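Local coordinates for protein predicted aminoglycoside phosphotransferase (Brachybacterium faecium, PDB 5UXC) that acts as a macrolide 2'-phosphotransferase, a kinase-fold antibiotic resistance enzyme that binds a guanine nucleotide with magnesium and the macrolide azithromycin, at residues V48-R53 with I90-L95; A78-R83 with A212-T217; M115-Y120 with E206-T211. All coordinates share one frame; numbering follows the deposited sequence.

Interaction 1 of 3, residues V48-R53 with I90-L95; sequences VLRLPR and IAYPLL. With GDP (guanosine-5'-diphosphate), chain C.
The nucleotide-binding face of the antiparallel sheet in the kinase-like N-terminal lobe is built here by two neighbouring strands, which pair Val48 with Tyr92 and Arg50 with Ile90; the side chains of these residues share the face that holds GDP. Val48 and Tyr92 form one hydrogen-bonded pair, whose bond from Val48 N to Tyr92 O is almost straight at 2.8 Å. Arg50 and Ile90 form a second, with Arg50 N 2.7 Å from Ile90 O. Between them Leu49 and Ala91, a non-hydrogen-bonded pair, turn to the opposite face, where the small Ala91 accepts the tip of Leu49.

The branched Val48 suits its place beside the Tyr92 ring: its CB lies over one face, 3.8 Å from the ring centroid, a CH-pi contact that helps fix the rotation of the ring about its CB-CG bond. With CG set between its backbone N and carbonyl carbon (chi1 53°), Tyr92 lays its ring alongside Val48, and its OH donates a hydrogen bond of 2.7 Å to N7 of GDP. Arg50 CD approaches the edge of that ring. Bent at chi3 (74°), the arginine chain carries NH1 to the beta-phosphate, 3.1 Å from GDP O2B, and NH2 to the bridging O3A, so cationic nitrogens face the diphosphate. Beyond the strand, Leu95 N reads the guanine through a bond of 2.8 Å to GDP O6, and Leu94 CD1 packs near the base.

On the far side of strand 46-52, strand 34-40 brings Val36 and Phe38 against Val48, while helix 6-15 covers Leu51; strand 84-85 borders 90-93.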
loop_
_atom_site.group_PDB
_atom_site.type_symbol
_atom_site.label_atom_id
_atom_site.label_comp_id
_atom_site.label_asym_id
_atom_site.label_seq_id
_atom_site.Cartn_x
_atom_site.Cartn_y
_atom_site.Cartn_z
ATOM N N VAL A 48 17.322 2.508 5.766
ATOM C CA VAL A 48 16.077 2.088 6.397
ATOM C C VAL A 48 16.219 0.640 6.819
ATOM O O VAL A 48 16.678 -0.196 6.023
ATOM C CB VAL A 48 14.863 2.234 5.443
ATOM C CG1 VAL A 48 13.576 1.820 6.156
ATOM C CG2 VAL A 48 14.771 3.623 4.902
ATOM N N LEU A 49 15.891 0.343 8.076
ATOM C CA LEU A 49 15.880 -1.016 8.628
ATOM C C LEU A 49 14.434 -1.496 8.744
ATOM O O LEU A 49 13.578 -0.760 9.257
ATOM C CB LEU A 49 16.543 -1.060 10.032
ATOM C CG LEU A 49 17.895 -0.363 10.113
ATOM C CD1 LEU A 49 18.431 -0.289 11.576
ATOM C CD2 LEU A 49 18.906 -1.037 9.164
ATOM N N ARG A 50 14.122 -2.683 8.206
ATOM C CA ARG A 50 12.836 -3.338 8.426
ATOM C C ARG A 50 13.064 -4.553 9.310
ATOM O O ARG A 50 13.796 -5.479 8.932
ATOM C CB ARG A 50 12.187 -3.773 7.116
ATOM C CG ARG A 50 11.822 -2.672 6.211
ATOM C CD ARG A 50 11.136 -3.266 4.982
ATOM N NE ARG A 50 9.778 -3.717 5.249
ATOM C CZ ARG A 50 8.746 -2.895 5.418
ATOM N NH1 ARG A 50 7.532 -3.363 5.634
ATOM N NH2 ARG A 50 8.930 -1.595 5.364
ATOM N N LEU A 51 12.441 -4.559 10.471
ATOM C CA LEU A 51 12.652 -5.631 11.430
ATOM C C LEU A 51 11.380 -6.453 11.529
ATOM O O LEU A 51 10.334 -5.925 11.950
ATOM C CB LEU A 51 13.036 -5.057 12.791
ATOM C CG LEU A 51 14.275 -4.199 12.592
ATOM C CD1 LEU A 51 14.370 -3.167 13.687
ATOM C CD2 LEU A 51 15.486 -5.111 12.590
ATOM N N PRO A 52 11.409 -7.719 11.110
ATOM C CA PRO A 52 10.201 -8.556 11.184
ATOM C C PRO A 52 9.809 -8.789 12.632
ATOM O O PRO A 52 10.649 -9.103 13.473
ATOM C CB PRO A 52 10.625 -9.858 10.496
ATOM C CG PRO A 52 12.139 -9.902 10.713
ATOM C CD PRO A 52 12.593 -8.469 10.648
ATOM N N ARG A 53 8.527 -8.636 12.921
ATOM C CA ARG A 53 8.068 -8.718 14.297
ATOM C C ARG A 53 7.716 -10.131 14.731
ATOM O O ARG A 53 7.604 -10.387 15.935
ATOM C CB ARG A 53 6.858 -7.800 14.484
ATOM C CG ARG A 53 7.112 -6.361 14.025
ATOM C CD ARG A 53 5.924 -5.456 14.305
ATOM N NE ARG A 53 5.567 -5.451 15.717
ATOM C CZ ARG A 53 4.328 -5.290 16.172
ATOM N NH1 ARG A 53 3.318 -5.117 15.325
ATOM N NH2 ARG A 53 4.091 -5.315 17.482
ATOM N N ILE A 90 15.907 -6.829 7.083
ATOM C CA ILE A 90 15.911 -6.228 5.770
ATOM C C ILE A 90 16.397 -4.800 5.910
ATOM O O ILE A 90 16.020 -4.096 6.859
ATOM C CB ILE A 90 14.491 -6.249 5.160
ATOM C CG1 ILE A 90 14.072 -7.689 4.892
ATOM C CG2 ILE A 90 14.467 -5.397 3.927
ATOM C CD1 ILE A 90 12.528 -7.860 4.830
ATOM N N ALA A 91 17.225 -4.352 4.962
ATOM C CA ALA A 91 17.686 -2.974 5.012
ATOM C C ALA A 91 17.901 -2.457 3.603
ATOM O O ALA A 91 18.369 -3.199 2.735
ATOM C CB ALA A 91 19.027 -2.866 5.796
ATOM N N TYR A 92 17.601 -1.178 3.376
ATOM C CA TYR A 92 17.729 -0.614 2.051
ATOM C C TYR A 92 18.188 0.818 2.204
ATOM O O TYR A 92 17.872 1.459 3.212
ATOM C CB TYR A 92 16.435 -0.653 1.217
ATOM C CG TYR A 92 15.156 -0.059 1.802
ATOM C CD1 TYR A 92 14.264 -0.857 2.535
ATOM C CD2 TYR A 92 14.808 1.278 1.550
ATOM C CE1 TYR A 92 13.017 -0.328 3.002
ATOM C CE2 TYR A 92 13.587 1.820 2.000
ATOM C CZ TYR A 92 12.705 0.993 2.712
ATOM O OH TYR A 92 11.468 1.487 3.151
ATOM N N PRO A 93 18.948 1.336 1.243
ATOM C CA PRO A 93 19.322 2.755 1.289
ATOM C C PRO A 93 18.087 3.641 1.305
ATOM O O PRO A 93 17.103 3.389 0.602
ATOM C CB PRO A 93 20.129 2.968 0.006
ATOM C CG PRO A 93 20.743 1.550 -0.249
ATOM C CD PRO A 93 19.629 0.604 0.142
ATOM N N LEU A 94 18.174 4.671 2.135
ATOM C CA LEU A 94 17.067 5.627 2.267
ATOM C C LEU A 94 16.786 6.263 0.931
ATOM O O LEU A 94 17.688 6.802 0.270
ATOM C CB LEU A 94 17.487 6.714 3.289
ATOM C CG LEU A 94 16.424 7.860 3.286
ATOM C CD1 LEU A 94 15.479 7.489 4.365
ATOM C CD2 LEU A 94 17.080 9.212 3.556
ATOM N N LEU A 95 15.410 6.214 0.530
ATOM C CA LEU A 95 15.038 6.721 -0.776
ATOM C C LEU A 95 14.784 8.227 -0.669
ATOM O O LEU A 95 14.356 8.712 0.379
ATOM C CB LEU A 95 13.754 6.022 -1.267
ATOM C CG LEU A 95 14.022 4.523 -1.478
ATOM C CD1 LEU A 95 12.728 3.768 -1.649
ATOM C CD2 LEU A 95 14.933 4.329 -2.676
HETATM P PB GDP C . 5.312 -0.421 7.310
HETATM O O1B GDP C . 4.044 0.228 6.814
HETATM O O2B GDP C . 5.341 -1.886 7.201
HETATM O O3B GDP C . 5.455 0.054 8.817
HETATM O O3A GDP C . 6.560 0.134 6.466
HETATM P PA GDP C . 6.763 1.272 5.377
HETATM O O1A GDP C . 7.638 0.619 4.353
HETATM O O2A GDP C . 5.443 1.848 4.901
HETATM O "O5'" GDP C . 7.622 2.421 6.045
HETATM C "C5'" GDP C . 7.024 3.129 7.139
HETATM C "C4'" GDP C . 7.174 4.608 6.949
HETATM O "O4'" GDP C . 8.561 4.928 6.995
HETATM C "C3'" GDP C . 6.717 5.088 5.569
HETATM O "O3'" GDP C . 5.299 5.366 5.444
HETATM C "C2'" GDP C . 7.504 6.359 5.414
HETATM O "O2'" GDP C . 6.979 7.412 6.267
HETATM C "C1'" GDP C . 8.837 5.976 6.079
HETATM N N9 GDP C . 9.817 5.428 5.095
HETATM C C8 GDP C . 10.021 4.137 4.782
HETATM N N7 GDP C . 11.031 4.043 3.857
HETATM C C5 GDP C . 11.426 5.311 3.587
HETATM C C6 GDP C . 12.409 5.983 2.729
HETATM O O6 GDP C . 13.179 5.313 2.005
HETATM N N1 GDP C . 12.509 7.334 2.788
HETATM C C2 GDP C . 11.734 8.097 3.589
HETATM N N2 GDP C . 11.896 9.428 3.583
HETATM N N3 GDP C . 10.788 7.570 4.383
HETATM C C4 GDP C . 10.598 6.212 4.402
#

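Interaction 2 of 3, residues A78-R83 with A212-T217; sequences AVPDWR and AVLDWT. With MG (magnesium ion), chain B; GDP (guanosine-5'-diphosphate), chain C.
Val213 N donates to Ala78 O at 3.0 Å, close to the carbonyl axis, making a single backbone bridge between the 78-83 loop and the edge of strand 209-213. Ala78 and Ala212 lie side by side there, their methyls 4.0 Å apart; small side chains let the backbones come this close. The carbonyl of the same valine is engaged as well: Trp216 NE1, from three residues on, gives Val213 O a hydrogen bond of 2.9 Å, while Pro80 CD and Val79 CA press on it from the other segment. The indole donor sits well above the carbonyl plane, so the bond folds the tryptophan back on its own strand end.

Trp216 provides the broad apolar surface. Val79 CG1 meets its five- and six-membered rings obliquely, 3.9 Å from CZ2, and Pro80 CD reaches CD1 at 4.0 Å; proline, with no N-H to satisfy, fits this buried spot. Glu64 of helix 58-71 receives Trp216 N, and Leu68 and Leu71 of that helix also touch the Trp216 side chain.

Beyond the strand end, Leu214 packs under the guanine, its CD1 3.7 Å from GDP N9. Asp215, whose backbone has a positive phi (67°), sends OD2 to the magnesium ion at 2.1 Å. GDP O1B and O2A, two waters and His202 complete an octahedral set of six ligands. The arrangement, a metal-binding aspartate just beyond a strand end, corresponds to the DFG aspartate of protein kinases, with Asp215-Trp216-Thr217 probably taking the place of that motif.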
loop_
_atom_site.group_PDB
_atom_site.type_symbol
_atom_site.label_atom_id
_atom_site.label_comp_id
_atom_site.label_asym_id
_atom_site.label_seq_id
_atom_site.Cartn_x
_atom_site.Cartn_y
_atom_site.Cartn_z
ATOM N N ALA A 78 12.001 5.454 -7.805
ATOM C CA ALA A 78 12.811 4.495 -7.051
ATOM C C ALA A 78 11.902 3.572 -6.255
ATOM O O ALA A 78 10.842 3.982 -5.786
ATOM C CB ALA A 78 13.770 5.230 -6.073
ATOM N N VAL A 79 12.341 2.327 -6.027
ATOM C CA VAL A 79 11.659 1.459 -5.062
ATOM C C VAL A 79 12.717 0.893 -4.134
ATOM O O VAL A 79 13.903 0.935 -4.481
ATOM C CB VAL A 79 10.841 0.330 -5.752
ATOM C CG1 VAL A 79 9.775 0.941 -6.726
ATOM C CG2 VAL A 79 11.744 -0.676 -6.578
ATOM N N PRO A 80 12.335 0.347 -2.973
ATOM C CA PRO A 80 13.369 -0.067 -1.990
ATOM C C PRO A 80 14.299 -1.119 -2.582
ATOM O O PRO A 80 13.838 -2.090 -3.201
ATOM C CB PRO A 80 12.568 -0.643 -0.825
ATOM C CG PRO A 80 11.201 0.264 -0.854
ATOM C CD PRO A 80 10.968 0.293 -2.370
ATOM N N ASP A 81 15.605 -0.903 -2.386
ATOM C CA ASP A 81 16.630 -1.822 -2.925
ATOM C C ASP A 81 17.177 -2.545 -1.714
ATOM O O ASP A 81 18.015 -1.999 -0.989
ATOM C CB ASP A 81 17.683 -1.009 -3.670
ATOM C CG ASP A 81 18.879 -1.815 -4.125
ATOM O OD1 ASP A 81 18.948 -3.019 -3.844
ATOM O OD2 ASP A 81 19.744 -1.178 -4.754
ATOM N N TRP A 82 16.681 -3.771 -1.528
ATOM C CA TRP A 82 16.950 -4.535 -0.299
ATOM C C TRP A 82 18.359 -5.182 -0.336
ATOM O O TRP A 82 18.531 -6.377 -0.542
ATOM C CB TRP A 82 15.906 -5.603 -0.140
ATOM C CG TRP A 82 14.527 -5.111 0.241
ATOM C CD1 TRP A 82 14.083 -3.814 0.353
ATOM C CD2 TRP A 82 13.441 -5.968 0.624
ATOM N NE1 TRP A 82 12.732 -3.838 0.774
ATOM C CE2 TRP A 82 12.345 -5.150 0.953
ATOM C CE3 TRP A 82 13.310 -7.368 0.728
ATOM C CZ2 TRP A 82 11.132 -5.695 1.380
ATOM C CZ3 TRP A 82 12.114 -7.910 1.151
ATOM C CH2 TRP A 82 11.033 -7.063 1.465
ATOM N N ARG A 83 19.333 -4.353 -0.092
ATOM C CA ARG A 83 20.744 -4.757 -0.137
ATOM C C ARG A 83 21.060 -5.737 0.966
ATOM O O ARG A 83 21.998 -6.522 0.838
ATOM C CB ARG A 83 21.632 -3.516 0.028
ATOM C CG ARG A 83 21.526 -2.534 -1.170
ATOM C CD ARG A 83 22.383 -3.073 -2.293
ATOM N NE ARG A 83 22.126 -2.380 -3.538
ATOM C CZ ARG A 83 23.022 -2.272 -4.518
ATOM N NH1 ARG A 83 24.254 -2.836 -4.394
ATOM N NH2 ARG A 83 22.656 -1.647 -5.628
ATOM N N ALA A 212 9.700 8.225 -5.402
ATOM C CA ALA A 212 9.872 6.851 -4.919
ATOM C C ALA A 212 8.536 6.355 -4.416
ATOM O O ALA A 212 7.731 7.148 -3.937
ATOM C CB ALA A 212 10.875 6.784 -3.757
ATOM N N VAL A 213 8.350 5.035 -4.462
ATOM C CA VAL A 213 7.152 4.375 -3.952
ATOM C C VAL A 213 7.574 3.255 -3.006
ATOM O O VAL A 213 8.399 2.394 -3.370
ATOM C CB VAL A 213 6.269 3.845 -5.098
ATOM C CG1 VAL A 213 4.997 3.201 -4.512
ATOM C CG2 VAL A 213 5.884 5.040 -5.978
ATOM N N LEU A 214 7.057 3.309 -1.798
ATOM C CA LEU A 214 7.450 2.459 -0.675
ATOM C C LEU A 214 6.453 1.328 -0.474
ATOM O O LEU A 214 5.312 1.406 -0.927
ATOM C CB LEU A 214 7.492 3.276 0.643
ATOM C CG LEU A 214 8.259 4.578 0.572
ATOM C CD1 LEU A 214 8.077 5.378 1.878
ATOM C CD2 LEU A 214 9.756 4.289 0.265
ATOM N N ASP A 215 6.892 0.292 0.250
ATOM C CA ASP A 215 6.018 -0.658 0.979
ATOM C C ASP A 215 5.182 -1.504 0.045
ATOM O O ASP A 215 3.948 -1.308 -0.113
ATOM C CB ASP A 215 5.105 0.081 1.996
ATOM C CG ASP A 215 4.410 -0.864 2.996
ATOM O OD1 ASP A 215 4.894 -1.983 3.105
ATOM O OD2 ASP A 215 3.500 -0.497 3.789
ATOM N N TRP A 216 5.839 -2.516 -0.518
ATOM C CA TRP A 216 5.234 -3.314 -1.581
ATOM C C TRP A 216 4.655 -4.631 -1.070
ATOM O O TRP A 216 4.427 -5.540 -1.861
ATOM C CB TRP A 216 6.281 -3.548 -2.677
ATOM C CG TRP A 216 6.534 -2.264 -3.428
ATOM C CD1 TRP A 216 7.384 -1.264 -3.068
ATOM C CD2 TRP A 216 5.908 -1.856 -4.643
ATOM N NE1 TRP A 216 7.325 -0.230 -4.004
ATOM C CE2 TRP A 216 6.444 -0.588 -4.990
ATOM C CE3 TRP A 216 4.922 -2.437 -5.466
ATOM C CZ2 TRP A 216 6.017 0.144 -6.127
ATOM C CZ3 TRP A 216 4.513 -1.719 -6.637
ATOM C CH2 TRP A 216 5.083 -0.458 -6.954
ATOM N N THR A 217 4.405 -4.743 0.238
ATOM C CA THR A 217 3.957 -6.026 0.771
ATOM C C THR A 217 2.611 -6.445 0.207
ATOM O O THR A 217 2.339 -7.650 0.134
ATOM C CB THR A 217 3.898 -5.966 2.295
ATOM O OG1 THR A 217 5.122 -5.386 2.770
ATOM C CG2 THR A 217 3.733 -7.382 2.895
HETATM MG MG MG B . 3.510 1.280 4.962
HETATM P PB GDP C . 5.312 -0.421 7.310
HETATM O O1B GDP C . 4.044 0.228 6.814
HETATM O O2B GDP C . 5.341 -1.886 7.201
HETATM O O3B GDP C . 5.455 0.054 8.817
HETATM O O3A GDP C . 6.560 0.134 6.466
HETATM P PA GDP C . 6.763 1.272 5.377
HETATM O O1A GDP C . 7.638 0.619 4.353
HETATM O O2A GDP C . 5.443 1.848 4.901
HETATM O "O5'" GDP C . 7.622 2.421 6.045
HETATM C "C5'" GDP C . 7.024 3.129 7.139
HETATM C "C4'" GDP C . 7.174 4.608 6.949
HETATM O "O4'" GDP C . 8.561 4.928 6.995
HETATM C "C3'" GDP C . 6.717 5.088 5.569
HETATM O "O3'" GDP C . 5.299 5.366 5.444
HETATM C "C2'" GDP C . 7.504 6.359 5.414
HETATM O "O2'" GDP C . 6.979 7.412 6.267
HETATM C "C1'" GDP C . 8.837 5.976 6.079
HETATM N N9 GDP C . 9.817 5.428 5.095
HETATM C C8 GDP C . 10.021 4.137 4.782
HETATM N N7 GDP C . 11.031 4.043 3.857
HETATM C C5 GDP C . 11.426 5.311 3.587
HETATM C C6 GDP C . 12.409 5.983 2.729
HETATM O O6 GDP C . 13.179 5.313 2.005
HETATM N N1 GDP C . 12.509 7.334 2.788
HETATM C C2 GDP C . 11.734 8.097 3.589
HETATM N N2 GDP C . 11.896 9.428 3.583
HETATM N N3 GDP C . 10.788 7.570 4.383
HETATM C C4 GDP C . 10.598 6.212 4.402
HETATM O O HOH W 1 3.272 3.034 6.230
HETATM O O HOH W 2 1.629 0.518 5.437
#

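Interaction 3 of 3, residues M115-Y120 with E206-T211; sequences MASTVY and EDERIT. With ZIT (azithromycin), chain H; SO4 (sulfate ion), chain E.
A chi1 of 156° swings the Ser117 hydroxyl away from its own backbone N and toward Glu208, whose chain runs extended beyond CG and brings OE1 within 3.1 Å of Ser117 OG, a weak hydrogen bond. The same hydroxyl accepts from Tyr120 N at 2.7 Å, which makes Ser117 the N-cap of helix 118-132. A water bridges Val119 N to Glu208 OE1, so the carboxylate reaches the amide of Val119 only through this water.

Val119 packs beside it: its CG1 lies over the centre of the Arg209 guanidinium, 3.9 Å above the plane, and 3.4 Å from Arg209 CG. Tyr120 turns its ring edge to Glu208 O, and CE1 leans obliquely on Ile210 CG1, at 3.7 Å; its hydroxyl bonds Thr203. Glu208 stands in a type I' turn, Glu206 to Arg209, in which Asp207 N donates to O2 of a sulfate, probably from the crystallisation liquor, at 2.7 Å. Arg209, Glu206 and Thr211 also border azithromycin.

An acidic residue beside a helix N-terminus is electrostatically apt: the positive end of the helix probably stabilises the carboxylate of Glu208, joining the turn to the helix through mixed polar and apolar contacts.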
loop_
_atom_site.group_PDB
_atom_site.type_symbol
_atom_site.label_atom_id
_atom_site.label_comp_id
_atom_site.label_asym_id
_atom_site.label_seq_id
_atom_site.Cartn_x
_atom_site.Cartn_y
_atom_site.Cartn_z
HETATM N N MSE A 115 -3.831 17.364 -2.221
HETATM C CA MSE A 115 -4.470 16.541 -3.259
HETATM C C MSE A 115 -5.101 17.361 -4.386
HETATM O O MSE A 115 -5.543 16.774 -5.385
HETATM C CB MSE A 115 -5.547 15.633 -2.624
HETATM C CG MSE A 115 -4.979 14.512 -1.744
HETATM SE SE MSE A 115 -3.690 13.277 -2.516
HETATM C CE MSE A 115 -2.083 14.318 -2.341
ATOM N N ALA A 116 -5.163 18.689 -4.268
ATOM C CA ALA A 116 -5.552 19.469 -5.442
ATOM C C ALA A 116 -4.406 19.691 -6.435
ATOM O O ALA A 116 -4.611 20.348 -7.473
ATOM C CB ALA A 116 -6.133 20.819 -5.008
ATOM N N SER A 117 -3.227 19.129 -6.186
ATOM C CA SER A 117 -2.059 19.431 -7.003
ATOM C C SER A 117 -2.185 18.790 -8.384
ATOM O O SER A 117 -2.388 17.572 -8.488
ATOM C CB SER A 117 -0.814 18.913 -6.280
ATOM O OG SER A 117 0.252 18.661 -7.191
ATOM N N THR A 118 -2.103 19.591 -9.458
ATOM C CA THR A 118 -2.072 19.006 -10.801
ATOM C C THR A 118 -0.739 18.292 -11.052
ATOM O O THR A 118 -0.708 17.263 -11.732
ATOM C CB THR A 118 -2.288 20.078 -11.870
ATOM O OG1 THR A 118 -1.279 21.076 -11.731
ATOM C CG2 THR A 118 -3.619 20.772 -11.688
ATOM N N VAL A 119 0.357 18.805 -10.499
ATOM C CA VAL A 119 1.651 18.126 -10.688
ATOM C C VAL A 119 1.621 16.744 -10.055
ATOM O O VAL A 119 2.040 15.751 -10.666
ATOM C CB VAL A 119 2.789 18.987 -10.114
ATOM C CG1 VAL A 119 4.109 18.169 -9.998
ATOM C CG2 VAL A 119 2.897 20.250 -10.997
ATOM N N TYR A 120 1.127 16.652 -8.809
ATOM C CA TYR A 120 1.026 15.342 -8.164
ATOM C C TYR A 120 0.105 14.403 -8.949
ATOM O O TYR A 120 0.423 13.227 -9.157
ATOM C CB TYR A 120 0.546 15.478 -6.706
ATOM C CG TYR A 120 0.563 14.103 -5.967
ATOM C CD1 TYR A 120 1.760 13.536 -5.533
ATOM C CD2 TYR A 120 -0.622 13.414 -5.709
ATOM C CE1 TYR A 120 1.776 12.291 -4.868
ATOM C CE2 TYR A 120 -0.646 12.173 -5.059
ATOM C CZ TYR A 120 0.582 11.611 -4.635
ATOM O OH TYR A 120 0.562 10.375 -3.987
ATOM N N GLU A 206 9.154 15.242 -4.318
ATOM C CA GLU A 206 9.895 16.494 -4.276
ATOM C C GLU A 206 9.260 17.451 -5.282
ATOM O O GLU A 206 9.076 17.094 -6.448
ATOM C CB GLU A 206 11.389 16.300 -4.569
ATOM C CG GLU A 206 12.189 17.621 -4.312
ATOM C CD GLU A 206 13.678 17.487 -4.582
ATOM O OE1 GLU A 206 14.172 18.065 -5.585
ATOM O OE2 GLU A 206 14.348 16.781 -3.798
ATOM N N ASP A 207 8.930 18.670 -4.840
ATOM C CA ASP A 207 8.237 19.634 -5.711
ATOM C C ASP A 207 7.006 19.017 -6.356
ATOM O O ASP A 207 6.719 19.258 -7.536
ATOM C CB ASP A 207 9.170 20.200 -6.775
ATOM C CG ASP A 207 10.265 21.060 -6.162
ATOM O OD1 ASP A 207 9.933 21.845 -5.246
ATOM O OD2 ASP A 207 11.441 20.919 -6.546
ATOM N N GLU A 208 6.275 18.239 -5.548
ATOM C CA GLU A 208 4.981 17.633 -5.823
ATOM C C GLU A 208 5.075 16.476 -6.803
ATOM O O GLU A 208 4.051 15.877 -7.126
ATOM C CB GLU A 208 3.944 18.669 -6.311
ATOM C CG GLU A 208 3.719 19.776 -5.272
ATOM C CD GLU A 208 2.581 20.711 -5.614
ATOM O OE1 GLU A 208 2.328 20.982 -6.804
ATOM O OE2 GLU A 208 1.919 21.167 -4.667
ATOM N N ARG A 209 6.282 16.072 -7.215
ATOM C CA ARG A 209 6.417 14.945 -8.132
ATOM C C ARG A 209 6.917 13.732 -7.356
ATOM O O ARG A 209 7.798 13.846 -6.483
ATOM C CB ARG A 209 7.409 15.263 -9.258
ATOM C CG ARG A 209 6.976 16.422 -10.153
ATOM C CD ARG A 209 7.962 16.733 -11.269
ATOM N NE ARG A 209 7.520 17.915 -12.034
ATOM C CZ ARG A 209 7.672 19.173 -11.612
ATOM N NH1 ARG A 209 8.268 19.418 -10.447
ATOM N NH2 ARG A 209 7.223 20.189 -12.349
ATOM N N ILE A 210 6.443 12.564 -7.751
ATOM C CA ILE A 210 6.798 11.332 -7.028
ATOM C C ILE A 210 8.216 10.895 -7.377
ATOM O O ILE A 210 8.562 10.719 -8.557
ATOM C CB ILE A 210 5.795 10.215 -7.342
ATOM C CG1 ILE A 210 4.387 10.640 -6.831
ATOM C CG2 ILE A 210 6.188 8.883 -6.625
ATOM C CD1 ILE A 210 3.244 9.642 -7.341
ATOM N N THR A 211 9.031 10.692 -6.340
ATOM C CA THR A 211 10.403 10.242 -6.555
ATOM C C THR A 211 10.581 8.779 -6.225
ATOM O O THR A 211 11.585 8.174 -6.651
ATOM C CB THR A 211 11.354 11.026 -5.649
ATOM O OG1 THR A 211 10.748 11.109 -4.355
ATOM C CG2 THR A 211 11.583 12.460 -6.169
HETATM C C1 ZIT H . 14.568 12.399 -9.248
HETATM C C2 ZIT H . 14.480 10.847 -9.068
HETATM C C3 ZIT H . 15.210 10.205 -10.230
HETATM C C4 ZIT H . 14.218 9.307 -11.026
HETATM C C5 ZIT H . 14.876 8.833 -12.343
HETATM C C6 ZIT H . 14.450 9.775 -13.456
HETATM C C7 ZIT H . 12.986 9.530 -13.880
HETATM C C8 ZIT H . 12.473 10.508 -14.996
HETATM C C9 ZIT H . 11.623 11.682 -14.421
HETATM N N10 ZIT H . 12.534 12.785 -13.836
HETATM C C11 ZIT H . 11.839 13.610 -12.860
HETATM C C12 ZIT H . 12.812 13.906 -11.713
HETATM C C13 ZIT H . 12.208 14.553 -10.463
HETATM C C14 ZIT H . 13.282 14.461 -9.395
HETATM C C15 ZIT H . 12.985 15.348 -8.205
HETATM C C16 ZIT H . 14.080 15.111 -7.116
HETATM C C17 ZIT H . 14.928 10.521 -7.684
HETATM C C18 ZIT H . 13.812 8.179 -10.113
HETATM C C19 ZIT H . 15.372 9.523 -14.639
HETATM C C20 ZIT H . 11.606 9.794 -15.929
HETATM C C21 ZIT H . 13.143 13.541 -14.942
HETATM C C22 ZIT H . 11.241 14.868 -13.480
HETATM C C23 ZIT H . 10.942 13.810 -10.016
HETATM O O1 ZIT H . 15.569 12.990 -9.655
HETATM O O6 ZIT H . 14.576 11.148 -13.073
HETATM O O12 ZIT H . 13.896 14.686 -12.166
HETATM O O13 ZIT H . 11.885 15.944 -10.673
HETATM O O14 ZIT H . 13.309 13.114 -8.896
HETATM C C1A ZIT H . 15.357 6.441 -12.426
HETATM C C2A ZIT H . 14.692 5.087 -12.505
HETATM C C3A ZIT H . 15.717 4.029 -12.218
HETATM C C4A ZIT H . 16.867 4.174 -13.165
HETATM C C5A ZIT H . 17.499 5.577 -13.104
HETATM C C6A ZIT H . 18.534 5.795 -14.135
HETATM C C7A ZIT H . 14.618 2.322 -13.679
HETATM C C8A ZIT H . 15.839 1.545 -11.831
HETATM O O1A ZIT H . 14.459 7.495 -12.681
HETATM O O2A ZIT H . 13.669 4.985 -11.488
HETATM N N3A ZIT H . 15.028 2.688 -12.331
HETATM O O5A ZIT H . 16.433 6.538 -13.413
HETATM C C1B ZIT H . 17.542 10.200 -9.724
HETATM C C2B ZIT H . 18.550 9.504 -8.870
HETATM C C3B ZIT H . 19.268 8.401 -9.581
HETATM C C4B ZIT H . 19.787 8.849 -10.901
HETATM C C5B ZIT H . 18.663 9.383 -11.753
HETATM C C6B ZIT H . 19.209 9.856 -13.074
HETATM C C7B ZIT H . 20.472 7.899 -8.687
HETATM C C8B ZIT H . 17.758 6.740 -8.696
HETATM O O1B ZIT H . 16.353 9.425 -9.819
HETATM O O3B ZIT H . 18.350 7.319 -9.838
HETATM O O4B ZIT H . 20.342 7.711 -11.591
HETATM O O5B ZIT H . 18.005 10.528 -11.104
HETATM S S SO4 E . 9.606 19.458 -1.287
HETATM O O1 SO4 E . 10.970 19.094 -0.850
HETATM O O2 SO4 E . 9.673 20.032 -2.630
HETATM O O3 SO4 E . 9.009 20.404 -0.338
HETATM O O4 SO4 E . 8.744 18.245 -1.267
HETATM O O HOH W 3 0.708 21.591 -8.857
#

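Overall arrangement
Interactions 1 and 2 adjoin the nucleotide, with centres about 10 Å apart and in direct contact where Leu95 meets Leu214 and Trp82 meets Ile90; both touch GDP. Interaction 3 lies farther off, about 19 Å from interaction 2 and 25 Å from interaction 1 between centres. Strand 209-213 links interactions 2 and 3: it leaves the 206-209 turn and continues into the metal-binding segment, while Ala78 N probably bonds Thr211 O. Along the chain the segments of 1 and 2 alternate, and interaction 3 falls between the two segments of interaction 2. Interactions 1 and 2 thus sit at the GDP and magnesium site, and interaction 3 at the azithromycin-bordering end of strand 209-213.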